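PDB 2A6Z: Emp47p (form2) from Saccharomyces cerevisiae, which acts as a calcium-independent cargo receptor in the secretion of glycoproteins, here represented by its carbohydrate recognition domain. Local coordinates for residues 96-101 against 136-141; 50-55 against 100-105. One frame throughout, in Å; residues are numbered along the deposited sequence. Where two conformers were deposited one is given.

Contact 1. Residues 96-101 against 136-141; sequences KQLYNG and TKIYDQ
Ile138 reaches across to Leu98 and Tyr99 by its tip alone, and its atoms divide the work between neighbours. From CB, the CG2 branch turns to the next residue along the chain and sits over the centre of the Tyr139 ring, 3.7 Å above its plane. The CG1 branch diverges from it: CG1 is anti to the backbone N (chi1 -165°) and the chain stays extended through chi2, which carries the terminal methyl toward 96-101. There Ile138 CD1 lies 4.2 Å from Leu98 CD1. The same methyl meets Tyr99 CE2 at 4.3 Å, coming in at the edge of the ring near its plane and not over a face. The fold is that of a legume-like lectin, a sandwich of two antiparallel sheets, and residues 96-101 belong to the loop between strands 81-88 and 108-113. Leu98 to Gly101 form a type I' turn, in which Gly101 N donates to Leu98 O (2.8 Å) and Leu98 N to Gly101 O (2.9 Å); Gln97 and Leu98 together face Gly101 as a classic beta bulge. Beside the methyl contact the two tyrosines cross at about a right angle. Tyr99 OH stays 3.9 Å from Tyr139 OH, too long for a hydrogen bond, and the Tyr139 hydroxyl is instead hydrogen-bonded to Asp113 OD2.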
ATOM      1  N   LYS A  96       8.589  11.961  -2.660  1.00  9.19           N
ATOM      2  CA  LYS A  96       7.206  12.087  -2.249  1.00  9.36           C
ATOM      3  C   LYS A  96       6.285  12.447  -3.407  1.00  8.40           C
ATOM      4  O   LYS A  96       5.159  12.875  -3.127  1.00  9.26           O
ATOM      5  CB  LYS A  96       7.068  13.077  -1.120  1.00 11.27           C
ATOM      6  CG  LYS A  96       7.990  12.860   0.079  1.00 11.62           C
ATOM      7  CD  LYS A  96       7.488  11.692   0.937  1.00 11.21           C
ATOM      8  CE  LYS A  96       8.531  11.360   1.999  1.00 13.59           C
ATOM      9  NZ  LYS A  96       7.955  10.582   3.151  1.00 12.79           N
ATOM     10  N   GLN A  97       6.696  12.346  -4.640  1.00  9.09           N
ATOM     11  CA  GLN A  97       5.941  12.906  -5.727  1.00 10.02           C
ATOM     12  C   GLN A  97       4.837  12.058  -6.296  1.00  9.53           C
ATOM     13  O   GLN A  97       4.079  12.548  -7.171  1.00 12.93           O
ATOM     14  CB  GLN A  97       6.897  13.260  -6.881  1.00  9.99           C
ATOM     15  CG  GLN A  97       7.932  14.313  -6.534  1.00 12.17           C
ATOM     16  CD  GLN A  97       8.801  14.657  -7.718  1.00 15.27           C
ATOM     17  OE1 GLN A  97       8.355  15.415  -8.608  1.00 19.66           O
ATOM     18  NE2 GLN A  97       9.988  14.038  -7.817  1.00 13.54           N
ATOM     19  N   LEU A  98       4.670  10.811  -5.850  1.00  8.13           N
ATOM     20  CA  LEU A  98       3.643   9.915  -6.407  1.00  7.92           C
ATOM     21  C   LEU A  98       2.785   9.404  -5.255  1.00  7.53           C
ATOM     22  O   LEU A  98       3.199   8.533  -4.497  1.00  7.76           O
ATOM     23  CB  LEU A  98       4.356   8.763  -7.136  1.00  8.24           C
ATOM     24  CG  LEU A  98       3.413   7.690  -7.746  1.00  8.40           C
ATOM     25  CD1 LEU A  98       2.417   8.336  -8.708  1.00  9.25           C
ATOM     26  CD2 LEU A  98       4.271   6.638  -8.409  1.00  9.09           C
ATOM     27  N   TYR A  99       1.600  10.037  -5.073  1.00  7.34           N
ATOM     28  CA  TYR A  99       0.739   9.710  -3.929  1.00  7.74           C
ATOM     29  C   TYR A  99       1.535   9.745  -2.639  1.00  7.34           C
ATOM     30  O   TYR A  99       1.347   8.926  -1.700  1.00  8.18           O
ATOM     31  CB  TYR A  99      -0.001   8.308  -4.074  1.00  7.97           C
ATOM     32  CG  TYR A  99      -0.884   8.361  -5.307  1.00  6.96           C
ATOM     33  CD1 TYR A  99      -2.172   8.862  -5.223  1.00  7.44           C
ATOM     34  CD2 TYR A  99      -0.413   8.007  -6.561  1.00  7.62           C
ATOM     35  CE1 TYR A  99      -2.984   8.954  -6.333  1.00  7.20           C
ATOM     36  CE2 TYR A  99      -1.212   8.110  -7.685  1.00  7.74           C
ATOM     37  CZ  TYR A  99      -2.503   8.601  -7.551  1.00  7.30           C
ATOM     38  OH  TYR A  99      -3.265   8.686  -8.713  1.00  8.49           O
ATOM     39  N   ASN A 100       2.381  10.769  -2.484  1.00  8.01           N
ATOM     40  CA  ASN A 100       3.214  10.965  -1.285  1.00  8.16           C
ATOM     41  C   ASN A 100       4.203   9.837  -1.034  1.00  7.45           C
ATOM     42  O   ASN A 100       4.661   9.679   0.085  1.00  8.41           O
ATOM     43  CB  ASN A 100       2.319  11.253  -0.069  1.00  8.06           C
ATOM     44  CG  ASN A 100       3.166  11.779   1.115  1.00  8.86           C
ATOM     45  OD1 ASN A 100       3.993  12.700   0.914  1.00  9.56           O
ATOM     46  ND2 ASN A 100       2.954  11.234   2.283  1.00  9.20           N
ATOM     47  N   GLY A 101       4.569   9.144  -2.101  1.00  8.61           N
ATOM     48  CA  GLY A 101       5.607   8.156  -2.148  1.00  7.74           C
ATOM     49  C   GLY A 101       6.479   8.353  -3.389  1.00  7.39           C
ATOM     50  O   GLY A 101       6.366   9.377  -4.063  1.00  8.86           O
ATOM     51  N   THR A 136       0.831  10.861 -16.105  1.00 19.03           N
ATOM     52  CA  THR A 136      -0.267  11.055 -17.016  1.00 21.30           C
ATOM     53  C   THR A 136      -0.613   9.748 -17.740  1.00 17.29           C
ATOM     54  O   THR A 136      -1.640   9.744 -18.402  1.00 25.04           O
ATOM     55  CB  THR A 136       0.013  12.136 -18.081  1.00 25.76           C
ATOM     56  OG1 THR A 136       1.065  11.695 -18.948  1.00 24.64           O
ATOM     57  CG2 THR A 136       0.473  13.423 -17.421  1.00 33.79           C
ATOM     58  N   LYS A 137       0.160   8.686 -17.626  1.00 14.48           N
ATOM     59  CA  LYS A 137      -0.086   7.414 -18.271  1.00 12.86           C
ATOM     60  C   LYS A 137      -0.345   6.263 -17.281  1.00 10.88           C
ATOM     61  O   LYS A 137      -0.346   5.099 -17.680  1.00 10.83           O
ATOM     62  CB  LYS A 137       1.076   7.051 -19.197  1.00 14.45           C
ATOM     63  CG  LYS A 137       1.275   8.148 -20.276  1.00 19.08           C
ATOM     64  CD  LYS A 137       2.426   7.725 -21.192  1.00 22.53           C
ATOM     65  CE  LYS A 137       2.756   8.642 -22.344  1.00 23.33           C
ATOM     66  NZ  LYS A 137       1.613   9.242 -23.038  1.00 28.12           N
ATOM     67  N   ILE A 138      -0.516   6.616 -15.990  1.00 10.53           N
ATOM     68  CA  ILE A 138      -0.528   5.540 -14.985  1.00  9.76           C
ATOM     69  C   ILE A 138      -1.607   4.497 -15.261  1.00  8.18           C
ATOM     70  O   ILE A 138      -1.329   3.312 -15.078  1.00  8.57           O
ATOM     71  CB  ILE A 138      -0.666   6.192 -13.600  1.00 10.16           C
ATOM     72  CG1 ILE A 138      -0.329   5.202 -12.478  1.00 14.45           C
ATOM     73  CG2 ILE A 138      -1.995   6.924 -13.359  1.00 14.72           C
ATOM     74  CD1 ILE A 138      -0.026   5.934 -11.163  1.00 13.75           C
ATOM     75  N   TYR A 139      -2.799   4.918 -15.698  1.00  8.28           N
ATOM     76  CA  TYR A 139      -3.858   3.915 -15.855  1.00  8.25           C
ATOM     77  C   TYR A 139      -3.586   2.972 -17.032  1.00  8.90           C
ATOM     78  O   TYR A 139      -3.844   1.764 -16.961  1.00 11.27           O
ATOM     79  CB  TYR A 139      -5.249   4.595 -15.984  1.00  7.81           C
ATOM     80  CG  TYR A 139      -5.470   5.496 -14.766  1.00  7.86           C
ATOM     81  CD1 TYR A 139      -5.563   4.955 -13.471  1.00  7.00           C
ATOM     82  CD2 TYR A 139      -5.530   6.894 -14.892  1.00  8.86           C
ATOM     83  CE1 TYR A 139      -5.747   5.759 -12.363  1.00  7.15           C
ATOM     84  CE2 TYR A 139      -5.694   7.685 -13.783  1.00  8.77           C
ATOM     85  CZ  TYR A 139      -5.793   7.118 -12.525  1.00  7.56           C
ATOM     86  OH  TYR A 139      -5.956   7.957 -11.449  1.00  8.03           O
ATOM     87  N   ASP A 140      -3.021   3.529 -18.094  1.00  8.50           N
ATOM     88  CA  ASP A 140      -2.663   2.654 -19.236  1.00  8.88           C
ATOM     89  C   ASP A 140      -1.486   1.765 -18.902  1.00 10.22           C
ATOM     90  O   ASP A 140      -1.341   0.667 -19.516  1.00 12.70           O
ATOM     91  CB  ASP A 140      -2.339   3.514 -20.425  1.00  9.88           C
ATOM     92  CG  ASP A 140      -2.933   3.054 -21.696  0.51  6.33           C
ATOM     93  OD1 ASP A 140      -2.986   3.769 -22.696  0.51  6.95           O
ATOM     94  OD2 ASP A 140      -3.197   1.834 -21.672  0.51  6.81           O
ATOM     95  N   GLN A 141      -0.652   2.185 -17.950  1.00  7.96           N
ATOM     96  CA  GLN A 141       0.589   1.461 -17.626  1.00  8.84           C
ATOM     97  C   GLN A 141       0.398   0.453 -16.505  1.00  8.25           C
ATOM     98  O   GLN A 141       1.331  -0.311 -16.259  1.00 10.09           O
ATOM     99  CB  GLN A 141       1.731   2.454 -17.291  1.00 11.55           C
ATOM    100  CG  GLN A 141       2.057   3.245 -18.579  1.00 14.91           C
ATOM    101  CD  GLN A 141       3.287   4.039 -18.735  0.63 14.42           C
ATOM    102  OE1 GLN A 141       3.738   4.423 -17.669  0.63 18.09           O
ATOM    103  NE2 GLN A 141       3.755   4.274 -19.970  0.63 15.98           N
TER

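Contact 2. Residues 50-55 against 100-105; sequences SLWLKQ and NGPVNY
Asn100 ND2 lies against Ser50 and is gripped from two sources, hydrogen-bonding both to Glu30 OE1 and to Gly49 O, the carbonyl just before Ser50. Toward Ser50 itself the approach is van der Waals: Asn100 ND2 stands 3.7 Å from Ser50 N and 3.8 Å from Ser50 CB. The amide gets there because CG is anti to the backbone N (chi1 -167°), which swings the nitrogen toward strand 48-58. Ser50 OG is hydrogen-bonded to Glu30 OE1 as well, so one carboxylate oxygen on the neighbouring strand 26-30 serves both sides of the contact.

Two residues along, a single water bridges the segments. It accepts from Trp52 NE1 at 2.9 Å and donates to Asn100 O at 2.8 Å, with an angle of about 135° between the two partners at the water oxygen. The indole nitrogen and the turn carbonyl, both on buried residues, are thereby satisfied by the same molecule. On the same edge of the indole, with only CE2 between it and the N-H, lies the apolar half of the contact: Trp52 CZ2 meets Pro102 CD at 4.1 Å, the proline carbon near the ring plane. Trp52 also stacks on Trp85 of strand 81-88, and Pro102 touches that second tryptophan, so the loop is laid onto aromatic groups of the lectin sheet. With Lys96 NZ in a salt bridge to its other oxygen and two side-chain donors on OE1, Glu30 would be expected to stay ionised beside these buried residues.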
ATOM      1  N   SER A  50       2.371   9.309   5.409  1.00  8.92           N
ATOM      2  CA  SER A  50       3.113   8.099   5.097  1.00  7.96           C
ATOM      3  C   SER A  50       3.323   7.263   6.343  1.00  7.79           C
ATOM      4  O   SER A  50       3.346   7.766   7.470  1.00  8.49           O
ATOM      5  CB  SER A  50       4.444   8.397   4.415  1.00  9.21           C
ATOM      6  OG  SER A  50       5.270   9.133   5.292  1.00 10.38           O
ATOM      7  N   LEU A  51       3.541   5.983   6.112  1.00  7.26           N
ATOM      8  CA  LEU A  51       3.747   5.015   7.198  1.00  7.46           C
ATOM      9  C   LEU A  51       4.653   3.921   6.645  1.00  7.29           C
ATOM     10  O   LEU A  51       4.187   3.166   5.758  1.00  7.38           O
ATOM     11  CB  LEU A  51       2.427   4.488   7.668  1.00  7.83           C
ATOM     12  CG  LEU A  51       2.485   3.360   8.721  1.00  8.74           C
ATOM     13  CD1 LEU A  51       3.107   3.850  10.020  1.00 10.16           C
ATOM     14  CD2 LEU A  51       1.099   2.782   8.936  1.00  8.64           C
ATOM     15  N   TRP A  52       5.908   3.840   7.064  1.00  7.76           N
ATOM     16  CA  TRP A  52       6.867   2.914   6.537  1.00  7.65           C
ATOM     17  C   TRP A  52       7.557   2.152   7.650  1.00  7.60           C
ATOM     18  O   TRP A  52       7.806   2.690   8.743  1.00  8.55           O
ATOM     19  CB  TRP A  52       7.952   3.625   5.778  1.00  8.68           C
ATOM     20  CG  TRP A  52       7.572   4.324   4.489  1.00  8.47           C
ATOM     21  CD1 TRP A  52       7.102   5.605   4.366  1.00  8.43           C
ATOM     22  CD2 TRP A  52       7.657   3.786   3.149  1.00  7.61           C
ATOM     23  NE1 TRP A  52       6.874   5.896   3.021  1.00  8.77           N
ATOM     24  CE2 TRP A  52       7.219   4.807   2.265  1.00  7.65           C
ATOM     25  CE3 TRP A  52       8.095   2.541   2.628  1.00  7.93           C
ATOM     26  CZ2 TRP A  52       7.180   4.610   0.889  1.00  7.70           C
ATOM     27  CZ3 TRP A  52       8.047   2.367   1.244  1.00  8.21           C
ATOM     28  CH2 TRP A  52       7.590   3.400   0.403  1.00  8.50           C
ATOM     29  N   LEU A  53       7.971   0.924   7.362  1.00  7.45           N
ATOM     30  CA  LEU A  53       8.840   0.184   8.276  1.00  7.38           C
ATOM     31  C   LEU A  53      10.206   0.874   8.335  1.00  8.27           C
ATOM     32  O   LEU A  53      10.763   1.295   7.323  1.00  8.41           O
ATOM     33  CB  LEU A  53       8.966  -1.282   7.829  1.00  8.12           C
ATOM     34  CG  LEU A  53       7.726  -2.086   8.295  1.00  8.18           C
ATOM     35  CD1 LEU A  53       7.412  -3.239   7.358  1.00  9.78           C
ATOM     36  CD2 LEU A  53       7.918  -2.593   9.719  1.00  8.96           C
ATOM     37  N   LYS A  54      10.751   0.943   9.586  1.00  9.05           N
ATOM     38  CA  LYS A  54      12.083   1.524   9.736  1.00  9.37           C
ATOM     39  C   LYS A  54      13.228   0.699   9.178  1.00  9.82           C
ATOM     40  O   LYS A  54      14.271   1.272   8.808  1.00 11.27           O
ATOM     41  CB  LYS A  54      12.334   1.758  11.238  1.00 11.04           C
ATOM     42  CG  LYS A  54      11.526   2.895  11.794  1.00 12.52           C
ATOM     43  CD  LYS A  54      11.889   3.072  13.263  1.00 14.34           C
ATOM     44  CE  LYS A  54      11.033   4.069  14.011  1.00 15.02           C
ATOM     45  NZ  LYS A  54      11.474   4.046  15.472  1.00 16.49           N
ATOM     46  N   GLN A  55      13.084  -0.619   9.124  1.00  9.25           N
ATOM     47  CA  GLN A  55      14.140  -1.516   8.637  1.00 10.80           C
ATOM     48  C   GLN A  55      13.721  -2.112   7.315  1.00  9.87           C
ATOM     49  O   GLN A  55      12.529  -2.459   7.088  1.00 10.60           O
ATOM     50  CB  GLN A  55      14.414  -2.573   9.681  1.00 15.61           C
ATOM     51  CG  GLN A  55      14.813  -2.087  11.066  1.00 28.33           C
ATOM     52  CD  GLN A  55      15.760  -0.945  11.278  1.00 37.39           C
ATOM     53  OE1 GLN A  55      15.608   0.024  12.075  1.00 43.33           O
ATOM     54  NE2 GLN A  55      16.873  -0.959  10.554  1.00 53.47           N
ATOM     55  N   ASN A 100       2.381  10.769  -2.484  1.00  8.01           N
ATOM     56  CA  ASN A 100       3.214  10.965  -1.285  1.00  8.16           C
ATOM     57  C   ASN A 100       4.203   9.837  -1.034  1.00  7.45           C
ATOM     58  O   ASN A 100       4.661   9.679   0.085  1.00  8.41           O
ATOM     59  CB  ASN A 100       2.319  11.253  -0.069  1.00  8.06           C
ATOM     60  CG  ASN A 100       3.166  11.779   1.115  1.00  8.86           C
ATOM     61  OD1 ASN A 100       3.993  12.700   0.914  1.00  9.56           O
ATOM     62  ND2 ASN A 100       2.954  11.234   2.283  1.00  9.20           N
ATOM     63  N   GLY A 101       4.569   9.144  -2.101  1.00  8.61           N
ATOM     64  CA  GLY A 101       5.607   8.156  -2.148  1.00  7.74           C
ATOM     65  C   GLY A 101       6.479   8.353  -3.389  1.00  7.39           C
ATOM     66  O   GLY A 101       6.366   9.377  -4.063  1.00  8.86           O
ATOM     67  N   PRO A 102       7.397   7.430  -3.635  1.00  7.46           N
ATOM     68  CA  PRO A 102       8.454   7.692  -4.622  1.00  7.75           C
ATOM     69  C   PRO A 102       8.016   7.506  -6.059  1.00  8.41           C
ATOM     70  O   PRO A 102       7.581   6.449  -6.458  1.00  9.42           O
ATOM     71  CB  PRO A 102       9.542   6.682  -4.226  1.00  9.14           C
ATOM     72  CG  PRO A 102       8.727   5.541  -3.609  1.00  8.15           C
ATOM     73  CD  PRO A 102       7.647   6.222  -2.841  1.00  7.42           C
ATOM     74  N   VAL A 103       8.230   8.547  -6.892  1.00  8.36           N
ATOM     75  CA  VAL A 103       7.866   8.478  -8.316  1.00  8.48           C
ATOM     76  C   VAL A 103       8.851   7.737  -9.171  1.00  9.06           C
ATOM     77  O   VAL A 103       8.518   7.264 -10.261  1.00 10.16           O
ATOM     78  CB  VAL A 103       7.631   9.933  -8.842  1.00  9.71           C
ATOM     79  CG1 VAL A 103       8.935  10.701  -9.018  1.00 10.89           C
ATOM     80  CG2 VAL A 103       6.854   9.949 -10.163  1.00 10.60           C
ATOM     81  N   ASN A 104      10.078   7.567  -8.693  1.00  9.85           N
ATOM     82  CA  ASN A 104      11.149   6.851  -9.359  1.00 11.65           C
ATOM     83  C   ASN A 104      11.483   5.595  -8.600  1.00 10.15           C
ATOM     84  O   ASN A 104      12.652   5.289  -8.419  1.00 12.72           O
ATOM     85  CB  ASN A 104      12.358   7.814  -9.251  1.00 17.38           C
ATOM     86  CG  ASN A 104      12.698   8.095  -7.750  1.00 28.10           C
ATOM     87  OD1 ASN A 104      11.890   8.117  -6.764  1.00 19.95           O
ATOM     88  ND2 ASN A 104      14.003   8.303  -7.462  1.00 45.28           N
ATOM     89  N   TYR A 105      10.446   4.883  -8.154  1.00 10.51           N
ATOM     90  CA  TYR A 105      10.677   3.644  -7.345  1.00  9.62           C
ATOM     91  C   TYR A 105      11.215   2.518  -8.199  1.00  8.80           C
ATOM     92  O   TYR A 105      11.054   2.506  -9.417  1.00  9.84           O
ATOM     93  CB  TYR A 105       9.344   3.280  -6.677  1.00  8.67           C
ATOM     94  CG  TYR A 105       8.286   2.859  -7.637  1.00  7.87           C
ATOM     95  CD1 TYR A 105       8.013   1.513  -7.941  1.00  7.63           C
ATOM     96  CD2 TYR A 105       7.482   3.839  -8.269  1.00  8.19           C
ATOM     97  CE1 TYR A 105       7.028   1.134  -8.828  1.00  7.43           C
ATOM     98  CE2 TYR A 105       6.490   3.475  -9.175  1.00  7.97           C
ATOM     99  CZ  TYR A 105       6.273   2.149  -9.437  1.00  7.98           C
ATOM    100  OH  TYR A 105       5.286   1.749 -10.334  1.00  8.35           O
TER
HETATM  101  O   HOH W   1       6.592   8.490   1.737  1.00  8.84           O

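From the N terminus the chain first reaches strand 48-58, where contact 2 opens; it closes at 100-105, with 44 residues between its segments. Before that closure is complete, contact 1 has begun at 96-101, and it ends 34 residues further on at 136-141. The two spans therefore cross, sharing Asn100 and Gly101 in the loop between strands 81-88 and 108-113. Their centres lie about 13 Å apart, joined by packing such as Leu98 CB to Val103 CA at 3.7 Å. Through this one loop, contact 2 ties in a strand next to edge strand 26-30, whereas contact 1 reaches the short, weakly bonded helical turn preceding the other outermost strand of that sheet, 144-147.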